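Local coordinates for protein mycosin-1 (Mycobacterium smegmatis, PDB 4KB5) that works as a subtilisin-like serine protease of the mycobacterial type VII secretion system, cleaving EspB, and may play a dual role in regulating ESX-1 secretion and virulence, at residues P5-G10 with A199-V204; R132-A137 with N178-A183; A323-R328 with A335-R340. All coordinates share one frame; numbering follows the deposited sequence.

Interaction 1 (P5-G10 with A199-V204); sequences PVIDAG and AINYAV
Ala9 and Asn201 mark the nearest passage of the two backbones, their CA atoms 6.6 Å apart, where the irregular chain of 5-10 runs past one turn of helix 194-206. The N-terminal segment forms neither helix nor strand here, whereas 199-204 keeps its helical bonds, Ala203 N to Ala199 O at 2.8 Å among them, and widens into a pi-type turn at 202-204. Asn201 supplies nearly all of the helical side of the contact. With its CG anti to the backbone N (chi1 179°), the amide is carried out toward Ala9 while CB stays near Ile7. Ile7 lays its CG2 branch obliquely against that methylene, CG2 to Asn201 CB being 4.0 Å, and its side chain also touches Leu254. Farther out, the methyl CB of Ala9 lies 3.8 Å from Asn201 ND2. The polar link is made by a water that donates to Ala9 O at 2.8 Å and accepts from Asn201 ND2 at 2.9 Å. At the other end of the amide, OD1 bonds to the side chain of Asn205 one helical turn later, so the two partners together fix which way the amide is turned. This thin, water-bridged contact at the surface is characteristic of the mycosin N-terminal extension, which wraps around the subtilisin-like catalytic domain and here passes across an outer helix of that domain.

Interaction 2 (R132-A137 with N178-A183); sequences RQTSVA and NISEAA
Gln133 reaches Glu181 because its CG stands anti to the backbone N (chi1 -176°) and the chain then bends at chi2 (-86°), swinging the amide across the gap between the two loops. Glu181 is bent at chi2 as well; the two side chains run nearly perpendicular, their amide and carboxylate turned 58° from each other. Both loops follow strands of the parallel subtilase sheet, 127-132 and 176-179, with strand 65-70 between them; in subtilisins the corresponding loops border the substrate cleft, and they probably do so here. Gln133 OE1 packs over the aliphatic part of the glutamate, 3.6 Å from Glu181 CB. The same oxygen accepts from a water at 3.0 Å, and that water takes the N-H of Glu181 at 2.9 Å, joining a side chain of one loop to the backbone of the other. The far ends are held elsewhere: Gln133 NE2 by Ser161 and Glu181 OE2 by Ser158, both on helix 154-171. Glu181 OE1 turns back to Ala182 N in a weak, bent bond. Alongside lies the catalytic centre, where the side chain of Ser180 comes within about 3 Å of those of Asp70 and Ser312, both assigned to the charge relay system. Its OG makes a weak hydrogen bond to Ile69 O, and facing it across the contact is the methyl CG2 of Thr134, 4.0 Å from Ser180 OG.

Interaction 3 (A323-R328 with A335-R340); sequences ALVKQR and AQIINR
Arg340 meets Val325 through the methylenes below its flat guanidinium, which makes a cation-pi contact with Phe329 and gives NH2 to the carbonyl oxygens of Ala366 and Trp369. In that aliphatic stem Arg340 CD sits 3.8 Å from Val325 CG1, the two side chains crossing at a slant. Val325 directs that branch outward with CG1 anti to the backbone N (chi1 174°), and the one methyl also reaches Ile337, at 4.0 Å from its CG1. Here the valine and isoleucine lie side by side, pointing opposite ways. Beyond them, Ile337 CD1 touches Lys326 CD at 3.9 Å, while the lysine's NZ turns to Pro330 O in the connecting loop. The apolar row is therefore flanked by two long basic chains that meet it through their methylenes. Val325 and Ile337 are also the nearest backbone pair; the axes of the two short segments approach to 10.2 Å, with their N-to-C directions at 117°. The contact folds helix 334-343 back across the end of helix 311-328, the subtilase helix that carries Ser312, the assigned nucleophile of the triad, near its start. Arg328 bonds to Leu367 O, and together with Arg340 it ties this pair to helix 363-368.

In the fold
Interaction 3 is a buried helix-helix contact held by hydrocarbon, interaction 2 a partly buried polar one beside the catalytic centre, and interaction 1 a surface contact. Interactions 1 and 2 each use a single water between a side chain and a backbone atom, whereas 323-328 and 335-340 meet through methyls and methylenes. Their centres lie about 20 to 24 Å apart and none touches another, yet common elements connect them. Helix 154-171 takes Ala199 on one stretch and Gln133 and Glu181 on others, serving both interactions 1 and 2. Helix 311-328, part of interaction 3, bonds through Ser319 to Asn178 of interaction 2.

Interaction 1 (P5-G10 with A199-V204)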
loop_
_atom_site.group_PDB
_atom_site.type_symbol
_atom_site.label_atom_id
_atom_site.label_comp_id
_atom_site.label_asym_id
_atom_site.label_seq_id
_atom_site.Cartn_x
_atom_site.Cartn_y
_atom_site.Cartn_z
ATOM N N PRO A 5 -12.333 -13.419 -2.685
ATOM C CA PRO A 5 -11.814 -14.352 -1.703
ATOM C C PRO A 5 -12.708 -14.504 -0.470
ATOM O O PRO A 5 -13.400 -13.575 -0.061
ATOM C CB PRO A 5 -10.453 -13.748 -1.322
ATOM C CG PRO A 5 -10.630 -12.282 -1.552
ATOM C CD PRO A 5 -11.567 -12.159 -2.719
ATOM N N VAL A 6 -12.665 -15.698 0.091
ATOM C CA VAL A 6 -13.383 -16.053 1.298
ATOM C C VAL A 6 -12.499 -15.733 2.507
ATOM O O VAL A 6 -11.282 -15.924 2.456
ATOM C CB VAL A 6 -13.718 -17.566 1.243
ATOM C CG1 VAL A 6 -14.167 -18.099 2.587
ATOM C CG2 VAL A 6 -14.756 -17.849 0.159
ATOM N N ILE A 7 -13.100 -15.220 3.579
ATOM C CA ILE A 7 -12.380 -15.020 4.820
ATOM C C ILE A 7 -12.714 -16.106 5.850
ATOM O O ILE A 7 -13.874 -16.302 6.220
ATOM C CB ILE A 7 -12.614 -13.619 5.407
ATOM C CG1 ILE A 7 -11.990 -12.564 4.481
ATOM C CG2 ILE A 7 -12.048 -13.538 6.824
ATOM C CD1 ILE A 7 -11.721 -11.230 5.141
ATOM N N ASP A 8 -11.668 -16.803 6.289
ATOM C CA ASP A 8 -11.737 -17.830 7.323
ATOM C C ASP A 8 -11.205 -17.189 8.599
ATOM O O ASP A 8 -10.003 -17.236 8.874
ATOM C CB ASP A 8 -10.855 -19.008 6.892
ATOM C CG ASP A 8 -10.989 -20.237 7.792
ATOM O OD1 ASP A 8 -11.538 -20.154 8.916
ATOM O OD2 ASP A 8 -10.523 -21.312 7.348
ATOM N N ALA A 9 -12.098 -16.569 9.362
ATOM C CA ALA A 9 -11.685 -15.696 10.464
ATOM C C ALA A 9 -10.833 -16.354 11.551
ATOM O O ALA A 9 -10.048 -15.677 12.215
ATOM C CB ALA A 9 -12.888 -15.006 11.080
ATOM N N GLY A 10 -10.968 -17.666 11.727
ATOM C CA GLY A 10 -10.253 -18.359 12.793
ATOM C C GLY A 10 -8.885 -18.877 12.386
ATOM O O GLY A 10 -8.304 -19.711 13.088
ATOM N N ALA A 199 -5.759 -12.541 9.125
ATOM C CA ALA A 199 -4.982 -11.444 9.735
ATOM C C ALA A 199 -5.613 -10.065 9.416
ATOM O O ALA A 199 -5.729 -9.191 10.288
ATOM C CB ALA A 199 -3.532 -11.502 9.256
ATOM N N ILE A 200 -6.037 -9.891 8.171
ATOM C CA ILE A 200 -6.719 -8.651 7.754
ATOM C C ILE A 200 -8.012 -8.400 8.547
ATOM O O ILE A 200 -8.213 -7.316 9.119
ATOM C CB ILE A 200 -6.911 -8.630 6.233
ATOM C CG1 ILE A 200 -5.534 -8.502 5.567
ATOM C CG2 ILE A 200 -7.833 -7.492 5.808
ATOM C CD1 ILE A 200 -5.509 -8.832 4.094
ATOM N N ASN A 201 -8.858 -9.423 8.630
ATOM C CA ASN A 201 -10.084 -9.349 9.423
ATOM C C ASN A 201 -9.784 -9.031 10.875
ATOM O O ASN A 201 -10.450 -8.197 11.492
ATOM C CB ASN A 201 -10.857 -10.670 9.323
ATOM C CG ASN A 201 -12.134 -10.656 10.146
ATOM O OD1 ASN A 201 -13.130 -10.034 9.768
ATOM N ND2 ASN A 201 -12.099 -11.321 11.295
ATOM N N TYR A 202 -8.762 -9.692 11.424
ATOM C CA TYR A 202 -8.300 -9.384 12.774
ATOM C C TYR A 202 -7.878 -7.913 12.938
ATOM O O TYR A 202 -8.349 -7.207 13.836
ATOM C CB TYR A 202 -7.142 -10.327 13.179
ATOM C CG TYR A 202 -6.550 -9.981 14.526
ATOM C CD1 TYR A 202 -7.235 -10.271 15.713
ATOM C CD2 TYR A 202 -5.313 -9.338 14.617
ATOM C CE1 TYR A 202 -6.697 -9.934 16.954
ATOM C CE2 TYR A 202 -4.764 -9.005 15.848
ATOM C CZ TYR A 202 -5.455 -9.304 17.012
ATOM O OH TYR A 202 -4.903 -8.956 18.227
ATOM N N ALA A 203 -6.981 -7.451 12.074
ATOM C CA ALA A 203 -6.493 -6.070 12.165
ATOM C C ALA A 203 -7.619 -5.031 11.955
ATOM O O ALA A 203 -7.683 -4.015 12.665
ATOM C CB ALA A 203 -5.357 -5.852 11.171
ATOM N N VAL A 204 -8.521 -5.301 11.010
ATOM C CA VAL A 204 -9.586 -4.328 10.688
ATOM C C VAL A 204 -10.742 -4.445 11.680
ATOM O O VAL A 204 -11.080 -3.490 12.369
ATOM C CB VAL A 204 -10.092 -4.486 9.227
ATOM C CG1 VAL A 204 -11.196 -3.482 8.898
ATOM C CG2 VAL A 204 -8.944 -4.332 8.241
HETATM O O HOH W 1 -9.719 -12.951 11.701
#

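Interaction 2 (R132-A137 with N178-A183)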
loop_
_atom_site.group_PDB
_atom_site.type_symbol
_atom_site.label_atom_id
_atom_site.label_comp_id
_atom_site.label_asym_id
_atom_site.label_seq_id
_atom_site.Cartn_x
_atom_site.Cartn_y
_atom_site.Cartn_z
ATOM N N ARG A 132 9.747 -4.385 8.054
ATOM C CA ARG A 132 10.291 -4.846 6.790
ATOM C C ARG A 132 9.727 -6.225 6.521
ATOM O O ARG A 132 9.948 -7.156 7.301
ATOM C CB ARG A 132 11.820 -4.889 6.778
ATOM C CG ARG A 132 12.340 -5.570 5.516
ATOM C CD ARG A 132 13.800 -5.271 5.214
ATOM N NE ARG A 132 14.701 -5.954 6.139
ATOM C CZ ARG A 132 16.019 -6.045 5.982
ATOM N NH1 ARG A 132 16.615 -5.490 4.920
ATOM N NH2 ARG A 132 16.742 -6.693 6.895
ATOM N N GLN A 133 8.996 -6.347 5.415
ATOM C CA GLN A 133 8.308 -7.588 5.088
ATOM C C GLN A 133 8.739 -8.067 3.714
ATOM O O GLN A 133 8.573 -9.231 3.374
ATOM C CB GLN A 133 6.789 -7.379 5.169
ATOM C CG GLN A 133 5.929 -8.622 4.946
ATOM C CD GLN A 133 5.650 -8.885 3.478
ATOM O OE1 GLN A 133 5.515 -7.953 2.681
ATOM N NE2 GLN A 133 5.569 -10.165 3.108
ATOM N N THR A 134 9.316 -7.173 2.924
ATOM C CA THR A 134 9.699 -7.543 1.575
ATOM C C THR A 134 11.061 -6.951 1.216
ATOM O O THR A 134 11.436 -5.917 1.751
ATOM C CB THR A 134 8.623 -7.080 0.551
ATOM O OG1 THR A 134 8.948 -7.606 -0.733
ATOM C CG2 THR A 134 8.573 -5.572 0.451
ATOM N N SER A 135 11.775 -7.595 0.294
ATOM C CA SER A 135 13.079 -7.119 -0.157
ATOM C C SER A 135 13.506 -7.836 -1.437
ATOM O O SER A 135 13.276 -9.041 -1.589
ATOM C CB SER A 135 14.146 -7.373 0.928
ATOM O OG SER A 135 15.429 -6.985 0.453
ATOM N N VAL A 136 14.147 -7.107 -2.345
ATOM C CA VAL A 136 14.747 -7.715 -3.524
ATOM C C VAL A 136 16.242 -8.018 -3.286
ATOM O O VAL A 136 16.832 -8.887 -3.938
ATOM C CB VAL A 136 14.507 -6.848 -4.792
ATOM C CG1 VAL A 136 15.405 -5.617 -4.821
ATOM C CG2 VAL A 136 14.699 -7.669 -6.055
ATOM N N ALA A 137 16.848 -7.299 -2.346
ATOM C CA ALA A 137 18.259 -7.507 -2.021
ATOM C C ALA A 137 18.453 -8.796 -1.233
ATOM O O ALA A 137 19.481 -9.448 -1.358
ATOM C CB ALA A 137 18.810 -6.320 -1.242
ATOM N N ASN A 178 -0.092 0.651 5.915
ATOM C CA ASN A 178 0.177 0.719 4.474
ATOM C C ASN A 178 0.903 -0.538 4.055
ATOM O O ASN A 178 1.935 -0.883 4.643
ATOM C CB ASN A 178 1.027 1.977 4.141
ATOM C CG ASN A 178 1.059 2.295 2.645
ATOM O OD1 ASN A 178 1.992 1.922 1.930
ATOM N ND2 ASN A 178 0.033 2.979 2.169
ATOM N N ILE A 179 0.390 -1.236 3.043
ATOM C CA ILE A 179 1.023 -2.456 2.574
ATOM C C ILE A 179 1.516 -2.298 1.136
ATOM O O ILE A 179 0.710 -2.109 0.203
ATOM C CB ILE A 179 0.081 -3.684 2.687
ATOM C CG1 ILE A 179 -0.284 -3.958 4.149
ATOM C CG2 ILE A 179 0.693 -4.902 2.011
ATOM C CD1 ILE A 179 -1.281 -5.086 4.349
ATOM N N SER A 180 2.836 -2.386 0.958
ATOM C CA SER A 180 3.439 -2.188 -0.360
ATOM C C SER A 180 3.418 -3.460 -1.188
ATOM O O SER A 180 3.400 -3.409 -2.426
ATOM C CB SER A 180 4.885 -1.669 -0.234
ATOM O OG SER A 180 5.762 -2.704 0.185
ATOM N N GLU A 181 3.429 -4.604 -0.511
ATOM C CA GLU A 181 3.429 -5.892 -1.198
ATOM C C GLU A 181 2.161 -6.085 -2.040
ATOM O O GLU A 181 1.057 -5.763 -1.615
ATOM C CB GLU A 181 3.583 -7.046 -0.195
ATOM C CG GLU A 181 3.378 -8.447 -0.767
ATOM C CD GLU A 181 4.503 -8.893 -1.689
ATOM O OE1 GLU A 181 4.698 -8.302 -2.776
ATOM O OE2 GLU A 181 5.195 -9.862 -1.326
ATOM N N ALA A 182 2.363 -6.581 -3.249
ATOM C CA ALA A 182 1.297 -7.004 -4.110
ATOM C C ALA A 182 1.747 -8.348 -4.666
ATOM O O ALA A 182 2.487 -8.414 -5.649
ATOM C CB ALA A 182 1.087 -6.002 -5.225
ATOM N N ALA A 183 1.316 -9.419 -4.012
ATOM C CA ALA A 183 1.696 -10.780 -4.416
ATOM C C ALA A 183 0.793 -11.252 -5.552
ATOM O O ALA A 183 -0.429 -11.300 -5.394
ATOM C CB ALA A 183 1.606 -11.721 -3.224
HETATM O O HOH W 2 4.571 -5.207 2.063
#

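Interaction 3 (A323-R328 with A335-R340)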
loop_
_atom_site.group_PDB
_atom_site.type_symbol
_atom_site.label_atom_id
_atom_site.label_comp_id
_atom_site.label_asym_id
_atom_site.label_seq_id
_atom_site.Cartn_x
_atom_site.Cartn_y
_atom_site.Cartn_z
ATOM N N ALA A 323 -4.767 8.940 7.762
ATOM C CA ALA A 323 -4.289 9.503 9.030
ATOM C C ALA A 323 -4.841 10.906 9.295
ATOM O O ALA A 323 -5.259 11.220 10.414
ATOM C CB ALA A 323 -2.765 9.500 9.067
ATOM N N LEU A 324 -4.849 11.753 8.270
ATOM C CA LEU A 324 -5.523 13.059 8.381
ATOM C C LEU A 324 -6.987 12.890 8.801
ATOM O O LEU A 324 -7.455 13.539 9.743
ATOM C CB LEU A 324 -5.443 13.829 7.054
ATOM C CG LEU A 324 -4.030 14.155 6.548
ATOM C CD1 LEU A 324 -4.081 15.079 5.342
ATOM C CD2 LEU A 324 -3.201 14.790 7.652
ATOM N N VAL A 325 -7.696 12.003 8.102
ATOM C CA VAL A 325 -9.108 11.739 8.401
ATOM C C VAL A 325 -9.262 11.219 9.832
ATOM O O VAL A 325 -10.146 11.667 10.566
ATOM C CB VAL A 325 -9.732 10.756 7.384
ATOM C CG1 VAL A 325 -11.150 10.376 7.796
ATOM C CG2 VAL A 325 -9.713 11.363 5.986
ATOM N N LYS A 326 -8.370 10.314 10.237
ATOM C CA LYS A 326 -8.407 9.743 11.589
ATOM C C LYS A 326 -8.243 10.811 12.685
ATOM O O LYS A 326 -8.933 10.771 13.700
ATOM C CB LYS A 326 -7.362 8.629 11.716
ATOM C CG LYS A 326 -7.289 7.939 13.068
ATOM C CD LYS A 326 -8.603 7.273 13.446
ATOM C CE LYS A 326 -8.489 6.604 14.799
ATOM N NZ LYS A 326 -9.801 6.086 15.259
ATOM N N GLN A 327 -7.338 11.766 12.483
ATOM C CA GLN A 327 -7.211 12.873 13.430
ATOM C C GLN A 327 -8.458 13.759 13.433
ATOM O O GLN A 327 -8.967 14.111 14.497
ATOM C CB GLN A 327 -5.965 13.732 13.164
ATOM C CG GLN A 327 -5.840 14.869 14.178
ATOM C CD GLN A 327 -4.824 15.942 13.815
ATOM O OE1 GLN A 327 -4.604 16.863 14.593
ATOM N NE2 GLN A 327 -4.202 15.827 12.663
ATOM N N ARG A 328 -8.933 14.128 12.247
ATOM C CA ARG A 328 -10.063 15.043 12.153
ATOM C C ARG A 328 -11.371 14.421 12.648
ATOM O O ARG A 328 -12.130 15.082 13.364
ATOM C CB ARG A 328 -10.226 15.591 10.742
ATOM C CG ARG A 328 -11.250 16.717 10.667
ATOM C CD ARG A 328 -10.845 17.764 9.658
ATOM N NE ARG A 328 -11.882 18.773 9.470
ATOM C CZ ARG A 328 -11.941 19.936 10.114
ATOM N NH1 ARG A 328 -11.027 20.266 11.017
ATOM N NH2 ARG A 328 -12.928 20.770 9.850
ATOM N N ALA A 335 -13.975 1.126 8.258
ATOM C CA ALA A 335 -14.939 1.140 7.144
ATOM C C ALA A 335 -15.408 2.557 6.810
ATOM O O ALA A 335 -15.532 2.921 5.642
ATOM C CB ALA A 335 -16.145 0.235 7.438
ATOM N N GLN A 336 -15.673 3.344 7.842
ATOM C CA GLN A 336 -16.182 4.687 7.666
ATOM C C GLN A 336 -15.121 5.658 7.154
ATOM O O GLN A 336 -15.445 6.611 6.441
ATOM C CB GLN A 336 -16.780 5.180 8.987
ATOM C CG GLN A 336 -18.024 4.396 9.367
ATOM C CD GLN A 336 -18.514 4.696 10.763
ATOM O OE1 GLN A 336 -17.745 5.104 11.638
ATOM N NE2 GLN A 336 -19.808 4.471 10.987
ATOM N N ILE A 337 -13.862 5.430 7.533
ATOM C CA ILE A 337 -12.751 6.215 6.998
ATOM C C ILE A 337 -12.569 5.925 5.504
ATOM O O ILE A 337 -12.506 6.847 4.694
ATOM C CB ILE A 337 -11.448 5.987 7.807
ATOM C CG1 ILE A 337 -11.589 6.655 9.176
ATOM C CG2 ILE A 337 -10.242 6.551 7.049
ATOM C CD1 ILE A 337 -10.562 6.224 10.216
ATOM N N ILE A 338 -12.536 4.651 5.137
ATOM C CA ILE A 338 -12.465 4.244 3.727
ATOM C C ILE A 338 -13.646 4.809 2.914
ATOM O O ILE A 338 -13.454 5.275 1.784
ATOM C CB ILE A 338 -12.411 2.708 3.580
ATOM C CG1 ILE A 338 -11.049 2.163 4.048
ATOM C CG2 ILE A 338 -12.657 2.274 2.136
ATOM C CD1 ILE A 338 -11.057 0.661 4.277
ATOM N N ASN A 339 -14.851 4.775 3.490
ATOM C CA ASN A 339 -16.042 5.279 2.791
ATOM C C ASN A 339 -15.909 6.766 2.466
ATOM O O ASN A 339 -16.201 7.197 1.355
ATOM C CB ASN A 339 -17.321 5.050 3.613
ATOM C CG ASN A 339 -18.554 5.663 2.945
ATOM O OD1 ASN A 339 -19.120 6.646 3.430
ATOM N ND2 ASN A 339 -18.934 5.113 1.817
ATOM N N ARG A 340 -15.474 7.530 3.456
ATOM C CA ARG A 340 -15.221 8.951 3.318
ATOM C C ARG A 340 -14.177 9.281 2.221
ATOM O O ARG A 340 -14.360 10.216 1.429
ATOM C CB ARG A 340 -14.822 9.503 4.679
ATOM C CG ARG A 340 -14.342 10.935 4.678
ATOM C CD ARG A 340 -14.323 11.500 6.086
ATOM N NE ARG A 340 -15.657 11.877 6.508
ATOM C CZ ARG A 340 -16.271 13.019 6.193
ATOM N NH1 ARG A 340 -17.499 13.228 6.634
ATOM N NH2 ARG A 340 -15.679 13.948 5.444
#